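Local atomic coordinates of secreted effector protein sseI (Salmonella enterica subsp. enterica serovar Typhimurium, PDB entry 4G29), a protein that probably acts as a cysteine-dependent enzyme during Salmonella infection, its catalytic domain belonging to the cysteine protease superfamily. Residues Glu43-Pro48 with Phe94-His99; Ala82-Gly85 with Lys90-Val93; Glu119-Tyr124 with Val164-Pro169. One frame throughout, in Å; residues are numbered along the deposited sequence.

Interaction 1 of 3, residues Glu43-Pro48 with Phe94-His99; sequences ESLMTP and FDVSAH
L45 meets V96 and S97 through a single methyl, CD1, in a small buried contact that is wholly apolar across its interface. The methyl lies 3.9 Å from CB of S97, and V96 offers its CG2 branch to the same CD1 at 4.1 Å, the two side chains crossing obliquely. With CD1 anti to CA, chi2 of 161° points this branch of the leucine at the turn. It spans the gap between backbones, since the CA atoms of L45 and S97, the nearest pair, are 8.2 Å apart. Only about 98 Å² is buried, summed over both segments.

No hydrogen bond crosses the contact; the polar bonds shape each side separately. As strand 90-95 ends, the chain makes a type I beta turn from D95 to A98, closed by a weak bond from A98 N to D95 O of 3.4 Å. The imidazole of H99 comes back toward this turn edge on: NE2 donates to V96 O at 3.2 Å, the carbonyl oxygen lying in the ring plane while the nitrogen sits 36° above the carbonyl plane. The turn that presents V96 and S97 is thus held from two positions. On the helix side, S44 OG bonds to Q41 O and K34 NZ, both earlier in the chain.

D95, just ahead of the turn, is hydrogen-bonded through OD1 to H80 NE2, consistent with a Cys-His-Asp triad completed by C42, as in those members of the papain-like superfamily that use an aspartate. L45 lies near the N-terminal end of helix 42-55, close to C42. S97 also packs on C42, on H80 of strand 78-87 and on P38, while V96 rests on P112, so that the contact joins this helix to the exit of strand 90-95.

Interaction 2 of 3, residues Ala82-Gly85 with Lys90-Val93; sequences AVVG and KDYV
G85 and Y92 face each other as an antiparallel hydrogen-bonded pair, tied by two backbone bonds. G85 N donates to Y92 O at 2.9 Å, and Y92 N returns a bond to G85 O at 2.8 Å, nearly straight (170° at the hydrogen). Each of these carbonyl oxygens also receives a CA-H...O contact from the opposite strand: V84 CA lies 3.2 Å from Y92 O, and D91 CA lies 3.3 Å from G85 O. V93 CA makes a similar approach to V83 O.

The motif is a beta hairpin. Strands 78-87 and 90-95 run antiparallel with a very short connection, their local axes 4.7 Å apart and inclined at 161°, and they form neighbouring members of the antiparallel sheet of this papain-like domain.

Apolar contacts gather on the face that carries A82, V84 and V93. V93 turns CG1 anti to its own N (chi1 -175°), which lays that methyl 3.6 Å from CB of A82, diagonally across the strands. Its other methyl, CG2, meets CG1 of V84 more loosely at 4.3 Å; these two valines are a non-hydrogen-bonded pair. CG1 of V84 also reaches CB of D91, 4.1 Å away, the two side chains crossing at a slant. The carboxylate of D91 reaches across strand 78-87 to strand 61-69, where its OD2 forms a salt bridge with R62 NH1. On the other face are the side chains of V83, packed against V49 and M53 of helix 42-55, and Y92, whose ring leads off toward D15, I16 and F58. G85 O lies at the edge of that ring, near its plane.

Interaction 3 of 3, residues Glu119-Tyr124 with Val164-Pro169; sequences EWVCKY and VFVTSP
V166 inserts both of its methyls against one side of helix 117-126, touching three residues with no hydrogen bond across the contact. CG1 does most of the touching: it lies 3.9 Å from CB of Y124 and 4.2 Å from CG1 of V121, and it also rests near V121 O. The two valines slide past each other in opposite directions. CG2 reaches CZ3 of W120 at 4.2 Å, an oblique approach to the indole, which extends at about a right angle to the valine.

In W120, CG anti to the backbone N (chi1 -180°) swings the indole to where CE1 of Y124 lies over one face, offset toward its rim. Both aromatics are fixed at their polar ends by D95, which is hydrogen-bonded to W120 NE1 and Y124 OH. On the other segment, R125 NE is hydrogen-bonded to V166 O, and T167 OG1 to K131 O and I133 N.

V166 also packs on I133 and Y135 of strand 132-138, while W120 lies on R64 and I66 of strand 61-69 and Y124 on L113, so the contact joins helix 117-126 to the loop that follows edge strand 164-165.

Overall arrangement
Interactions 1 and 2 share strand 90-95, and interaction 2 is nested within the chain loop closed by interaction 1; their centres are 12 Å apart. The hairpin pairing passes directly from one to the other, F94 N lying 2.9 Å from V83 O. Interaction 3 follows later in the sequence, yet its link to interaction 1 is D95, whose OD2 is 2.6 Å from Y124 OH and 2.9 Å from W120 NE1. It also touches interaction 2, where CD1 of W120 lies 3.6 Å from CG1 of V93. Each contact thus has a residue in or against the probable triad of C42, H80 and D95, with helix 117-126 supplying second-shell partners that would orient the aspartate.

Interaction 1 of 3, residues Glu43-Pro48 with Phe94-His99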
# COMPACT_ATOMS: atom_id res chain seq x y z
N GLU A 43 2.79 -7.87 4.48
CA GLU A 43 4.21 -8.07 4.19
C GLU A 43 4.41 -9.39 3.42
O GLU A 43 5.17 -9.47 2.40
CB GLU A 43 5.04 -7.97 5.48
CG GLU A 43 6.42 -7.80 5.23
CD GLU A 43 7.20 -7.51 6.50
OE1 GLU A 43 8.10 -8.31 6.68
OE2 GLU A 43 6.96 -6.55 7.25
N SER A 44 3.71 -10.44 3.88
CA SER A 44 3.86 -11.79 3.28
C SER A 44 3.27 -11.87 1.85
O SER A 44 3.55 -12.81 1.13
CB SER A 44 3.22 -12.90 4.16
OG SER A 44 1.80 -12.91 4.08
N LEU A 45 2.38 -10.92 1.50
CA LEU A 45 1.77 -10.89 0.18
C LEU A 45 2.67 -10.22 -0.85
O LEU A 45 2.39 -10.36 -2.06
CB LEU A 45 0.40 -10.22 0.22
CG LEU A 45 -0.72 -11.03 0.83
CD1 LEU A 45 -1.92 -10.14 1.25
CD2 LEU A 45 -1.20 -12.17 -0.07
N MSE A 46 3.74 -9.53 -0.46
CA MSE A 46 4.55 -8.81 -1.45
C MSE A 46 5.11 -9.74 -2.53
O MSE A 46 4.95 -9.50 -3.73
CB MSE A 46 5.69 -8.00 -0.80
CG MSE A 46 5.17 -6.71 -0.13
SE MSE A 46 6.69 -5.52 0.34
CE MSE A 46 7.13 -6.48 2.00
N THR A 47 5.80 -10.80 -2.09
CA THR A 47 6.47 -11.69 -3.02
C THR A 47 5.45 -12.38 -3.94
O THR A 47 5.60 -12.35 -5.19
CB THR A 47 7.40 -12.64 -2.29
OG1 THR A 47 8.49 -11.86 -1.77
CG2 THR A 47 7.89 -13.77 -3.20
N PRO A 48 4.37 -12.97 -3.36
CA PRO A 48 3.44 -13.62 -4.24
C PRO A 48 2.76 -12.72 -5.26
O PRO A 48 2.62 -13.06 -6.44
CB PRO A 48 2.40 -14.23 -3.31
CG PRO A 48 2.95 -14.10 -1.93
CD PRO A 48 4.18 -13.33 -1.94
N PHE A 94 -1.12 -2.94 -7.00
CA PHE A 94 -1.86 -4.06 -6.41
C PHE A 94 -1.73 -3.94 -4.90
O PHE A 94 -0.61 -4.04 -4.31
CB PHE A 94 -1.29 -5.38 -6.92
CG PHE A 94 -1.72 -5.78 -8.30
CD1 PHE A 94 -1.37 -5.04 -9.43
CD2 PHE A 94 -2.34 -7.03 -8.50
CE1 PHE A 94 -1.73 -5.47 -10.73
CE2 PHE A 94 -2.66 -7.46 -9.73
CZ PHE A 94 -2.39 -6.67 -10.88
N ASP A 95 -2.86 -3.71 -4.25
CA ASP A 95 -2.90 -3.55 -2.81
C ASP A 95 -4.06 -4.36 -2.28
O ASP A 95 -5.10 -3.83 -1.87
CB ASP A 95 -3.03 -2.05 -2.48
CG ASP A 95 -2.98 -1.73 -0.98
OD1 ASP A 95 -2.83 -2.65 -0.16
OD2 ASP A 95 -3.10 -0.51 -0.65
N VAL A 96 -3.88 -5.68 -2.35
CA VAL A 96 -4.93 -6.63 -2.07
C VAL A 96 -5.23 -6.85 -0.57
O VAL A 96 -6.13 -7.61 -0.25
CB VAL A 96 -4.75 -7.97 -2.82
CG1 VAL A 96 -4.53 -7.76 -4.36
CG2 VAL A 96 -3.58 -8.78 -2.28
N SER A 97 -4.50 -6.18 0.32
CA SER A 97 -4.79 -6.22 1.74
C SER A 97 -5.14 -4.84 2.33
O SER A 97 -5.13 -4.68 3.55
CB SER A 97 -3.65 -6.86 2.51
OG SER A 97 -2.47 -6.10 2.49
N ALA A 98 -5.49 -3.88 1.48
CA ALA A 98 -5.80 -2.50 1.91
C ALA A 98 -6.91 -2.50 2.95
O ALA A 98 -6.93 -1.70 3.90
CB ALA A 98 -6.24 -1.62 0.66
N HIS A 99 -7.86 -3.38 2.73
CA HIS A 99 -9.02 -3.47 3.59
C HIS A 99 -8.74 -3.95 4.99
O HIS A 99 -9.69 -3.96 5.83
CB HIS A 99 -10.16 -4.29 3.00
CG HIS A 99 -9.71 -5.62 2.51
ND1 HIS A 99 -10.25 -6.81 2.97
CD2 HIS A 99 -8.70 -5.95 1.69
CE1 HIS A 99 -9.64 -7.81 2.34
NE2 HIS A 99 -8.68 -7.31 1.58

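Interaction 2 of 3, residues Ala82-Gly85 with Lys90-Val93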
# COMPACT_ATOMS: atom_id res chain seq x y z
N ALA A 82 2.39 -2.41 -0.48
CA ALA A 82 1.70 -2.71 -1.71
C ALA A 82 2.77 -3.01 -2.78
O ALA A 82 3.95 -2.79 -2.54
CB ALA A 82 0.79 -1.52 -2.16
N VAL A 83 2.34 -3.40 -3.96
CA VAL A 83 3.28 -3.69 -5.07
C VAL A 83 2.89 -2.86 -6.29
O VAL A 83 1.70 -2.74 -6.60
CB VAL A 83 3.35 -5.21 -5.38
CG1 VAL A 83 4.45 -5.52 -6.37
CG2 VAL A 83 3.56 -6.06 -4.09
N VAL A 84 3.88 -2.25 -6.93
CA VAL A 84 3.66 -1.34 -8.05
C VAL A 84 4.35 -1.92 -9.28
O VAL A 84 5.47 -2.47 -9.21
CB VAL A 84 4.33 0.03 -7.78
CG1 VAL A 84 3.84 1.06 -8.78
CG2 VAL A 84 4.15 0.45 -6.35
N GLY A 85 3.70 -1.78 -10.43
CA GLY A 85 4.32 -2.23 -11.68
C GLY A 85 3.82 -1.46 -12.88
O GLY A 85 2.71 -0.91 -12.88
N LYS A 90 2.19 2.96 -17.95
CA LYS A 90 1.50 3.45 -16.75
C LYS A 90 1.75 2.50 -15.59
O LYS A 90 1.88 1.29 -15.79
CB LYS A 90 0.01 3.61 -16.99
CG LYS A 90 -0.30 4.58 -18.10
CD LYS A 90 -1.80 4.75 -18.28
CE LYS A 90 -2.40 3.58 -19.03
NZ LYS A 90 -2.09 3.61 -20.50
N ASP A 91 1.84 3.09 -14.40
CA ASP A 91 1.98 2.33 -13.14
C ASP A 91 0.63 1.91 -12.59
O ASP A 91 -0.33 2.68 -12.59
CB ASP A 91 2.72 3.17 -12.12
CG ASP A 91 4.26 3.17 -12.31
OD1 ASP A 91 4.77 2.40 -13.15
OD2 ASP A 91 4.96 3.96 -11.60
N TYR A 92 0.56 0.66 -12.11
CA TYR A 92 -0.57 0.13 -11.34
C TYR A 92 -0.10 -0.38 -9.97
O TYR A 92 1.02 -0.87 -9.82
CB TYR A 92 -1.22 -1.00 -12.17
CG TYR A 92 -1.78 -0.45 -13.45
CD1 TYR A 92 -3.06 0.09 -13.50
CD2 TYR A 92 -0.98 -0.36 -14.57
CE1 TYR A 92 -3.56 0.61 -14.69
CE2 TYR A 92 -1.45 0.16 -15.73
CZ TYR A 92 -2.75 0.65 -15.78
OH TYR A 92 -3.26 1.19 -16.95
N VAL A 93 -0.96 -0.23 -8.98
CA VAL A 93 -0.70 -0.66 -7.63
C VAL A 93 -1.68 -1.78 -7.33
O VAL A 93 -2.88 -1.61 -7.44
CB VAL A 93 -0.87 0.46 -6.62
CG1 VAL A 93 -0.45 -0.01 -5.23
CG2 VAL A 93 0.00 1.68 -7.04

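Interaction 3 of 3, residues Glu119-Tyr124 with Val164-Pro169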
# COMPACT_ATOMS: atom_id res chain seq x y z
N GLU A 119 -5.03 6.50 -9.12
CA GLU A 119 -6.29 6.13 -8.50
C GLU A 119 -6.03 5.65 -7.09
O GLU A 119 -6.83 5.92 -6.19
CB GLU A 119 -7.02 5.07 -9.31
CG GLU A 119 -7.57 5.54 -10.60
CD GLU A 119 -8.00 4.42 -11.53
OE1 GLU A 119 -7.48 3.29 -11.47
OE2 GLU A 119 -8.87 4.71 -12.39
N TRP A 120 -4.90 4.95 -6.89
CA TRP A 120 -4.53 4.41 -5.58
C TRP A 120 -4.33 5.58 -4.58
O TRP A 120 -4.87 5.61 -3.47
CB TRP A 120 -3.31 3.52 -5.71
CG TRP A 120 -2.83 2.89 -4.40
CD1 TRP A 120 -3.25 1.71 -3.86
CD2 TRP A 120 -1.88 3.44 -3.48
NE1 TRP A 120 -2.63 1.47 -2.68
CE2 TRP A 120 -1.75 2.52 -2.42
CE3 TRP A 120 -1.09 4.60 -3.46
CZ2 TRP A 120 -0.92 2.72 -1.39
CZ3 TRP A 120 -0.26 4.80 -2.38
CH2 TRP A 120 -0.17 3.86 -1.37
N VAL A 121 -3.60 6.60 -5.01
CA VAL A 121 -3.37 7.75 -4.16
C VAL A 121 -4.69 8.43 -3.78
O VAL A 121 -4.90 8.85 -2.65
CB VAL A 121 -2.44 8.75 -4.85
CG1 VAL A 121 -2.45 10.07 -4.06
CG2 VAL A 121 -1.08 8.21 -4.94
N CYS A 122 -5.57 8.55 -4.78
CA CYS A 122 -6.89 9.12 -4.64
C CYS A 122 -7.70 8.36 -3.63
O CYS A 122 -8.31 8.96 -2.75
CB CYS A 122 -7.58 9.15 -6.00
SG CYS A 122 -6.91 10.54 -7.01
N LYS A 123 -7.63 7.03 -3.71
CA LYS A 123 -8.38 6.17 -2.79
C LYS A 123 -7.95 6.39 -1.32
O LYS A 123 -8.80 6.55 -0.42
CB LYS A 123 -8.21 4.70 -3.15
CG LYS A 123 -9.23 3.78 -2.47
CD LYS A 123 -10.60 3.88 -3.11
CE LYS A 123 -11.61 2.97 -2.46
NZ LYS A 123 -13.00 3.12 -3.04
N TYR A 124 -6.65 6.44 -1.07
CA TYR A 124 -6.11 6.66 0.27
C TYR A 124 -6.43 8.06 0.75
O TYR A 124 -6.83 8.22 1.89
CB TYR A 124 -4.61 6.33 0.35
CG TYR A 124 -4.35 4.87 0.64
CD1 TYR A 124 -4.54 3.90 -0.33
CD2 TYR A 124 -3.97 4.48 1.92
CE1 TYR A 124 -4.32 2.55 -0.05
CE2 TYR A 124 -3.78 3.11 2.23
CZ TYR A 124 -3.93 2.17 1.21
OH TYR A 124 -3.72 0.83 1.52
N VAL A 164 7.38 10.03 -0.12
CA VAL A 164 6.35 10.57 -0.99
C VAL A 164 5.06 10.71 -0.22
O VAL A 164 4.52 9.72 0.27
CB VAL A 164 6.14 9.72 -2.26
CG1 VAL A 164 5.09 10.35 -3.19
CG2 VAL A 164 7.48 9.46 -2.99
N PHE A 165 4.54 11.92 -0.08
CA PHE A 165 3.29 12.16 0.67
C PHE A 165 2.08 11.82 -0.16
O PHE A 165 1.97 12.22 -1.33
CB PHE A 165 3.21 13.59 1.18
CG PHE A 165 4.30 13.93 2.13
CD1 PHE A 165 4.21 13.54 3.48
CD2 PHE A 165 5.41 14.66 1.73
CE1 PHE A 165 5.22 13.81 4.34
CE2 PHE A 165 6.41 14.98 2.64
CZ PHE A 165 6.32 14.53 3.91
N VAL A 166 1.20 11.03 0.45
CA VAL A 166 -0.15 10.79 -0.01
C VAL A 166 -1.10 11.84 0.56
O VAL A 166 -1.94 12.39 -0.15
CB VAL A 166 -0.59 9.41 0.37
CG1 VAL A 166 -2.07 9.22 -0.01
CG2 VAL A 166 0.30 8.41 -0.40
N THR A 167 -0.94 12.12 1.85
CA THR A 167 -1.62 13.19 2.56
C THR A 167 -0.63 14.10 3.26
O THR A 167 0.51 13.75 3.42
CB THR A 167 -2.63 12.64 3.62
OG1 THR A 167 -1.92 12.02 4.71
CG2 THR A 167 -3.65 11.73 3.02
N SER A 168 -1.09 15.28 3.64
CA SER A 168 -0.29 16.28 4.38
C SER A 168 -1.22 17.05 5.29
O SER A 168 -1.53 18.22 5.05
CB SER A 168 0.44 17.22 3.42
OG SER A 168 1.43 17.97 4.11
N PRO A 169 -1.68 16.41 6.36
CA PRO A 169 -2.71 17.00 7.21
C PRO A 169 -2.23 18.27 7.89
O PRO A 169 -1.00 18.46 8.10
CB PRO A 169 -3.01 15.94 8.24
CG PRO A 169 -2.10 14.83 8.01
CD PRO A 169 -1.33 15.02 6.75